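Local coordinates for alpha-actinin-like protein 1 (Schizosaccharomyces pombe, PDB 5BVR) that binds actin filaments through the tandem calponin-homology domains of this N-terminal piece, and takes part in actin-ring formation, cytokinesis and septation, at residues 65-68 against 69-72; 92-95 against 96-100; 172-175 against 176-179. One frame throughout, in Å; residues are numbered along the deposited sequence.

Contact 1 of 3, residues 65-68 against 69-72; sequences RMRV and HRLE
His69 and Val68 lie side by side at the start of helix 67-83 and point the same way. Methyl CG1 of Val68 sits over the middle of one face of the His69 ring, 3.8 Å from its centroid, in a CH-pi contact. In the conformer given, Met66 CE lies at the ring edge. Met66 is the N-cap residue, and its backbone O accepts His69 N at 3.0 Å. A water is 2.8 Å from both Met66 N and His69 ND1, so it ties the residue at the cap to the imidazole.

This is the first turn of a helix in the first calponin-homology domain. Leu71 N meets Arg67 O at 3.0 Å in a nearly straight bond. Arg70 folds back over the same turn. Its chain bends at chi3 (-69°), which lays one guanidinium face against Arg67 CA. In the guanidinium plane, Arg70 NH1 donates to Arg65 O at 2.8 Å, arriving from above the carbonyl plane. The same nitrogen also bonds to Pro64 O. Arg67 runs extended past Leu71 CD1 to a salt bridge with Asp98. Asn61 holds Glu72 OE1 and the carbonyl of His69.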
loop_
_atom_site.group_PDB
_atom_site.type_symbol
_atom_site.label_atom_id
_atom_site.label_comp_id
_atom_site.label_asym_id
_atom_site.label_seq_id
_atom_site.Cartn_x
_atom_site.Cartn_y
_atom_site.Cartn_z
ATOM N N ARG A 65 -9.496 28.512 3.164
ATOM C CA ARG A 65 -9.112 29.403 2.093
ATOM C C ARG A 65 -7.819 30.149 2.418
ATOM O O ARG A 65 -7.026 30.438 1.527
ATOM C CB ARG A 65 -10.255 30.387 1.841
ATOM C CG ARG A 65 -10.018 31.274 0.663
ATOM C CD ARG A 65 -11.309 31.861 0.138
ATOM N NE ARG A 65 -11.041 32.793 -0.951
ATOM C CZ ARG A 65 -10.810 34.090 -0.790
ATOM N NH1 ARG A 65 -10.819 34.636 0.425
ATOM N NH2 ARG A 65 -10.575 34.850 -1.854
ATOM N N MET A 66 -7.605 30.443 3.697
ATOM C CA MET A 66 -6.428 31.169 4.153
ATOM C C MET A 66 -5.331 30.210 4.584
ATOM O O MET A 66 -5.625 29.153 5.166
ATOM C CB MET A 66 -6.792 32.026 5.358
ATOM C CG MET A 66 -7.739 33.184 5.069
ATOM S SD MET A 66 -8.242 33.998 6.603
ATOM C CE MET A 66 -9.826 33.250 6.890
ATOM N N ARG A 67 -4.080 30.579 4.323
ATOM C CA ARG A 67 -2.941 29.736 4.695
ATOM C C ARG A 67 -2.953 29.336 6.176
ATOM O O ARG A 67 -2.638 28.178 6.488
ATOM C CB ARG A 67 -1.614 30.405 4.332
ATOM C CG ARG A 67 -0.385 29.546 4.582
ATOM C CD ARG A 67 0.904 30.263 4.175
ATOM N NE ARG A 67 2.091 29.450 4.429
ATOM C CZ ARG A 67 2.570 28.515 3.604
ATOM N NH1 ARG A 67 1.985 28.278 2.432
ATOM N NH2 ARG A 67 3.659 27.860 3.949
ATOM N N VAL A 68 -3.343 30.240 7.075
ATOM C CA VAL A 68 -3.325 29.933 8.500
ATOM C C VAL A 68 -4.181 28.693 8.808
ATOM O O VAL A 68 -3.837 27.884 9.659
ATOM C CB VAL A 68 -3.777 31.153 9.365
ATOM C CG1 VAL A 68 -5.182 31.598 9.010
ATOM C CG2 VAL A 68 -3.680 30.842 10.849
ATOM N N HIS A 69 -5.285 28.549 8.094
ATOM C CA HIS A 69 -6.213 27.444 8.351
ATOM C C HIS A 69 -5.746 26.141 7.731
ATOM O O HIS A 69 -6.046 25.073 8.251
ATOM C CB HIS A 69 -7.601 27.835 7.888
ATOM C CG HIS A 69 -8.162 28.964 8.694
ATOM N ND1 HIS A 69 -8.783 30.060 8.138
ATOM C CD2 HIS A 69 -8.133 29.181 10.029
ATOM C CE1 HIS A 69 -9.140 30.894 9.099
ATOM N NE2 HIS A 69 -8.757 30.386 10.258
ATOM N N ARG A 70 -4.985 26.220 6.644
ATOM C CA ARG A 70 -4.394 25.017 6.066
ATOM C C ARG A 70 -3.325 24.507 7.009
ATOM O O ARG A 70 -3.241 23.308 7.277
ATOM C CB ARG A 70 -3.828 25.309 4.665
ATOM C CG ARG A 70 -4.914 25.733 3.667
ATOM C CD ARG A 70 -4.476 25.740 2.197
ATOM N NE ARG A 70 -3.513 26.779 1.875
ATOM C CZ ARG A 70 -3.834 28.023 1.523
ATOM N NH1 ARG A 70 -5.106 28.404 1.465
ATOM N NH2 ARG A 70 -2.873 28.897 1.236
ATOM N N LEU A 71 -2.485 25.404 7.510
ATOM C CA LEU A 71 -1.493 25.021 8.489
ATOM C C LEU A 71 -2.153 24.418 9.731
ATOM O O LEU A 71 -1.692 23.401 10.234
ATOM C CB LEU A 71 -0.608 26.200 8.877
ATOM C CG LEU A 71 0.337 26.693 7.772
ATOM C CD1 LEU A 71 0.879 28.071 8.131
ATOM C CD2 LEU A 71 1.495 25.732 7.530
ATOM N N GLU A 72 -3.253 25.004 10.196
ATOM C CA GLU A 72 -3.953 24.461 11.356
ATOM C C GLU A 72 -4.405 23.030 11.100
ATOM O O GLU A 72 -4.233 22.150 11.958
ATOM C CB GLU A 72 -5.174 25.320 11.727
ATOM C CG GLU A 72 -4.869 26.602 12.457
ATOM C CD GLU A 72 -6.121 27.429 12.683
ATOM O OE1 GLU A 72 -7.224 26.957 12.336
ATOM O OE2 GLU A 72 -5.993 28.554 13.188
HETATM O O HOH W 1 -9.755 30.236 5.525
#

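Contact 2 of 3, residues 92-95 against 96-100; sequences GPAD and IVDGN
Asp95 and Asn100 meet at the end of the short helix 93-97, through backbone, side chain and one water. From CB, Asp95 begins 3.2 Å from Ile96 N and 4.3 Å from Asn100 CB. Its CG stands anti to its own carbonyl carbon (chi1 -64°), which turns the carboxylate back toward the start of the helix. There OD2 of Asp95 accepts the backbone N of Gly92 at 2.8 Å, on the anti side of the carboxylate. The other oxygen, OD1 of Asp95, accepts a hydrogen bond from a water 2.7 Å away. That water accepts from Asn100 ND2. One carboxylate thus links Gly92 directly, and Asn100 through water.

The backbone closes the same end. Asn100 N bonds to Asp95 O at 2.9 Å, and Gly99 N bonds to Ile96 O at 3.1 Å. This is a Schellman motif, with Gly99 at positive phi as its C-prime residue. Within the helix, Val97 N reaches Pro93 O in a nearly straight bond, and Asp98 N reaches Ala94 O at 2.8 Å. Asn100 is also the N-cap of the next helix, where its OD1 accepts Leu103 N. One helix therefore ends almost where another starts.

The turn belongs to the actin-binding region of the first calponin-homology domain. Ile96 packs on Val74 and Leu78 of helix 67-83 and on Leu107 of helix 101-117. Val97 lies against Arg67 and Leu71. Asp95 touches Leu103 on helix 101-117.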
loop_
_atom_site.group_PDB
_atom_site.type_symbol
_atom_site.label_atom_id
_atom_site.label_comp_id
_atom_site.label_asym_id
_atom_site.label_seq_id
_atom_site.Cartn_x
_atom_site.Cartn_y
_atom_site.Cartn_z
ATOM N N GLY A 92 7.164 19.244 8.963
ATOM C CA GLY A 92 6.318 20.182 9.673
ATOM C C GLY A 92 5.180 20.557 8.757
ATOM O O GLY A 92 5.183 20.197 7.593
ATOM N N PRO A 93 4.191 21.278 9.282
ATOM C CA PRO A 93 2.988 21.578 8.496
ATOM C C PRO A 93 3.251 22.268 7.158
ATOM O O PRO A 93 2.572 21.956 6.182
ATOM C CB PRO A 93 2.184 22.476 9.436
ATOM C CG PRO A 93 2.571 21.979 10.779
ATOM C CD PRO A 93 4.043 21.695 10.688
ATOM N N ALA A 94 4.194 23.204 7.122
ATOM C CA ALA A 94 4.455 23.935 5.893
ATOM C C ALA A 94 5.005 23.015 4.803
ATOM O O ALA A 94 4.789 23.268 3.610
ATOM C CB ALA A 94 5.409 25.115 6.144
ATOM N N ASP A 95 5.678 21.932 5.193
ATOM C CA ASP A 95 6.191 20.994 4.199
ATOM C C ASP A 95 5.052 20.360 3.412
ATOM O O ASP A 95 5.190 20.029 2.223
ATOM C CB ASP A 95 7.022 19.908 4.870
ATOM C CG ASP A 95 8.268 20.455 5.545
ATOM O OD1 ASP A 95 8.982 21.275 4.910
ATOM O OD2 ASP A 95 8.531 20.068 6.701
ATOM N N ILE A 96 3.922 20.152 4.083
ATOM C CA ILE A 96 2.752 19.581 3.439
ATOM C C ILE A 96 1.971 20.660 2.686
ATOM O O ILE A 96 1.612 20.473 1.527
ATOM C CB ILE A 96 1.871 18.805 4.451
ATOM C CG1 ILE A 96 2.688 17.648 5.057
ATOM C CG2 ILE A 96 0.627 18.287 3.785
ATOM C CD1 ILE A 96 2.060 17.007 6.259
ATOM N N VAL A 97 1.721 21.791 3.347
ATOM C CA VAL A 97 1.003 22.898 2.715
ATOM C C VAL A 97 1.691 23.316 1.411
ATOM O O VAL A 97 1.010 23.579 0.420
ATOM C CB VAL A 97 0.836 24.097 3.676
ATOM C CG1 VAL A 97 0.233 25.329 2.958
ATOM C CG2 VAL A 97 -0.010 23.680 4.870
ATOM N N ASP A 98 3.028 23.304 1.399
ATOM C CA ASP A 98 3.805 23.731 0.231
ATOM C C ASP A 98 4.238 22.604 -0.698
ATOM O O ASP A 98 5.004 22.839 -1.640
ATOM C CB ASP A 98 5.008 24.534 0.701
ATOM C CG ASP A 98 4.609 25.856 1.333
ATOM O OD1 ASP A 98 3.553 26.396 0.950
ATOM O OD2 ASP A 98 5.376 26.319 2.182
ATOM N N GLY A 99 3.742 21.391 -0.456
ATOM C CA GLY A 99 3.884 20.326 -1.434
ATOM C C GLY A 99 5.269 19.744 -1.600
ATOM O O GLY A 99 5.685 19.466 -2.726
ATOM N N ASN A 100 5.987 19.559 -0.504
ATOM C CA ASN A 100 7.261 18.854 -0.545
ATOM C C ASN A 100 6.977 17.366 -0.790
ATOM O O ASN A 100 6.659 16.626 0.140
ATOM C CB ASN A 100 8.029 19.057 0.757
ATOM C CG ASN A 100 9.442 18.497 0.698
ATOM O OD1 ASN A 100 9.683 17.398 0.183
ATOM N ND2 ASN A 100 10.396 19.276 1.203
HETATM O O HOH W 2 9.586 21.730 2.366
#

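Contact 3 of 3, residues 172-175 against 176-179; sequences LLDY and NKLD
Tyr175 has CG anti to the backbone N (chi1 -176°), and Leu178 has CG anti to its carbonyl carbon (chi1 -59°). The turn brings the two residues close, and these torsions aim both side chains to the side where they meet. They cross at about a right angle, and Leu178 CD1 comes to 3.9 Å from Tyr175 CD1, oblique to the ring. The same methyl lies 4.1 Å from Leu173 CD2, so it is shared by the two residues of 172-175 that are buried.

The backbone between them makes a short 3-10 turn. Lys177 N bonds to Asp174 O at 3.1 Å, and Leu178 N to Tyr175 O at 3.1 Å. Both donors stand well above the carbonyl planes. Asp174 is the centre of an inverse gamma turn that leads into this one. Asp174 OD1 accepts a hydrogen bond from a water 2.7 Å away, which also accepts Asn176 N. Asp174 OD2 lies 3.5 Å from Lys177 CG, beside the aliphatic part of the lysine. A second water donates to Tyr175 O and Leu178 O.

The turn is part of the loop between helices 159-168 and 183-198 in the second calponin-homology domain. Tyr175 packs on Leu159 and Ala163 and makes an edge-to-face contact with Tyr142. Leu178 touches Cys162 and Leu189. A serine in place of Tyr175 would probably open a gap beside Leu178 CD1 and leave the Tyr142 ring without its aromatic partner.

The contact is two-sided in its chemistry. Apolar groups hold the loop to the helices, while Asp174, Asn176 and Lys177 lie on the exposed side, where one water bridges Asp174 OD1 and Asn176 N.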
loop_
_atom_site.group_PDB
_atom_site.type_symbol
_atom_site.label_atom_id
_atom_site.label_comp_id
_atom_site.label_asym_id
_atom_site.label_seq_id
_atom_site.Cartn_x
_atom_site.Cartn_y
_atom_site.Cartn_z
ATOM N N LEU A 172 -8.975 -20.826 -9.111
ATOM C CA LEU A 172 -8.949 -19.529 -9.809
ATOM C C LEU A 172 -7.785 -19.354 -10.781
ATOM O O LEU A 172 -7.857 -18.573 -11.732
ATOM C CB LEU A 172 -8.887 -18.375 -8.813
ATOM C CG LEU A 172 -10.187 -18.047 -8.095
ATOM C CD1 LEU A 172 -9.938 -16.881 -7.158
ATOM C CD2 LEU A 172 -11.320 -17.728 -9.081
ATOM N N LEU A 173 -6.704 -20.073 -10.536
ATOM C CA LEU A 173 -5.476 -19.844 -11.279
ATOM C C LEU A 173 -4.769 -21.179 -11.315
ATOM O O LEU A 173 -4.307 -21.647 -10.278
ATOM C CB LEU A 173 -4.631 -18.765 -10.577
ATOM C CG LEU A 173 -3.507 -18.095 -11.385
ATOM C CD1 LEU A 173 -3.059 -16.790 -10.734
ATOM C CD2 LEU A 173 -2.326 -18.992 -11.525
ATOM N N ASP A 174 -4.722 -21.792 -12.495
ATOM C CA ASP A 174 -4.039 -23.065 -12.706
ATOM C C ASP A 174 -2.535 -22.861 -12.893
ATOM O O ASP A 174 -2.041 -22.749 -14.022
ATOM C CB ASP A 174 -4.628 -23.780 -13.924
ATOM C CG ASP A 174 -4.074 -25.179 -14.114
ATOM O OD1 ASP A 174 -3.122 -25.559 -13.400
ATOM O OD2 ASP A 174 -4.595 -25.900 -14.995
ATOM N N TYR A 175 -1.815 -22.866 -11.780
ATOM C CA TYR A 175 -0.395 -22.528 -11.754
ATOM C C TYR A 175 0.460 -23.444 -12.646
ATOM O O TYR A 175 1.371 -22.989 -13.339
ATOM C CB TYR A 175 0.100 -22.605 -10.311
ATOM C CG TYR A 175 1.525 -22.180 -10.138
ATOM C CD1 TYR A 175 1.845 -20.845 -9.919
ATOM C CD2 TYR A 175 2.561 -23.098 -10.227
ATOM C CE1 TYR A 175 3.148 -20.444 -9.774
ATOM C CE2 TYR A 175 3.863 -22.716 -10.083
ATOM C CZ TYR A 175 4.160 -21.387 -9.859
ATOM O OH TYR A 175 5.468 -21.012 -9.728
ATOM N N ASN A 176 0.167 -24.738 -12.618
ATOM C CA ASN A 176 0.981 -25.697 -13.350
ATOM C C ASN A 176 0.849 -25.579 -14.865
ATOM O O ASN A 176 1.699 -26.078 -15.602
ATOM C CB ASN A 176 0.652 -27.109 -12.882
ATOM C CG ASN A 176 0.976 -27.305 -11.422
ATOM O OD1 ASN A 176 2.011 -26.839 -10.942
ATOM N ND2 ASN A 176 0.081 -27.970 -10.696
ATOM N N LYS A 177 -0.196 -24.897 -15.319
ATOM C CA LYS A 177 -0.413 -24.680 -16.746
ATOM C C LYS A 177 0.249 -23.389 -17.260
ATOM O O LYS A 177 0.287 -23.154 -18.462
ATOM C CB LYS A 177 -1.915 -24.663 -17.042
ATOM C CG LYS A 177 -2.431 -25.900 -17.763
ATOM C CD LYS A 177 -2.135 -25.839 -19.262
ATOM C CE LYS A 177 -2.758 -27.016 -20.012
ATOM N NZ LYS A 177 -2.834 -26.771 -21.481
ATOM N N LEU A 178 0.767 -22.549 -16.362
ATOM C CA LEU A 178 1.446 -21.331 -16.787
ATOM C C LEU A 178 2.706 -21.620 -17.576
ATOM O O LEU A 178 3.412 -22.586 -17.297
ATOM C CB LEU A 178 1.841 -20.476 -15.575
ATOM C CG LEU A 178 0.719 -20.018 -14.654
ATOM C CD1 LEU A 178 1.315 -19.324 -13.461
ATOM C CD2 LEU A 178 -0.223 -19.094 -15.388
ATOM N N ASP A 179 2.986 -20.752 -18.547
ATOM C CA ASP A 179 4.283 -20.707 -19.184
ATOM C C ASP A 179 5.135 -19.835 -18.273
ATOM O O ASP A 179 4.974 -18.613 -18.259
ATOM C CB ASP A 179 4.158 -20.099 -20.575
ATOM C CG ASP A 179 5.503 -19.748 -21.194
ATOM O OD1 ASP A 179 6.569 -20.103 -20.631
ATOM O OD2 ASP A 179 5.479 -19.106 -22.265
HETATM O O HOH W 3 -1.963 -26.024 -11.018
HETATM O O HOH W 4 3.881 -23.380 -14.621
#

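Overall arrangement
From the N terminus, contact 1 comes first and forms the opening turn of helix 67-83. Contact 2 follows in the same calponin-homology domain. It spans helix 93-97 and the turn into helix 101-117. The two touch through side chains of helix 67-83 and of the end of helix 93-97, so two successive helices are joined. Contact 3 lies in the second calponin-homology domain, in the loop between helices 159-168 and 183-198. Its centre is about 54 Å from that of contact 1 and about 47 Å from that of contact 2, across the centre of the chain. All three are local and in series. None nests in or crosses another.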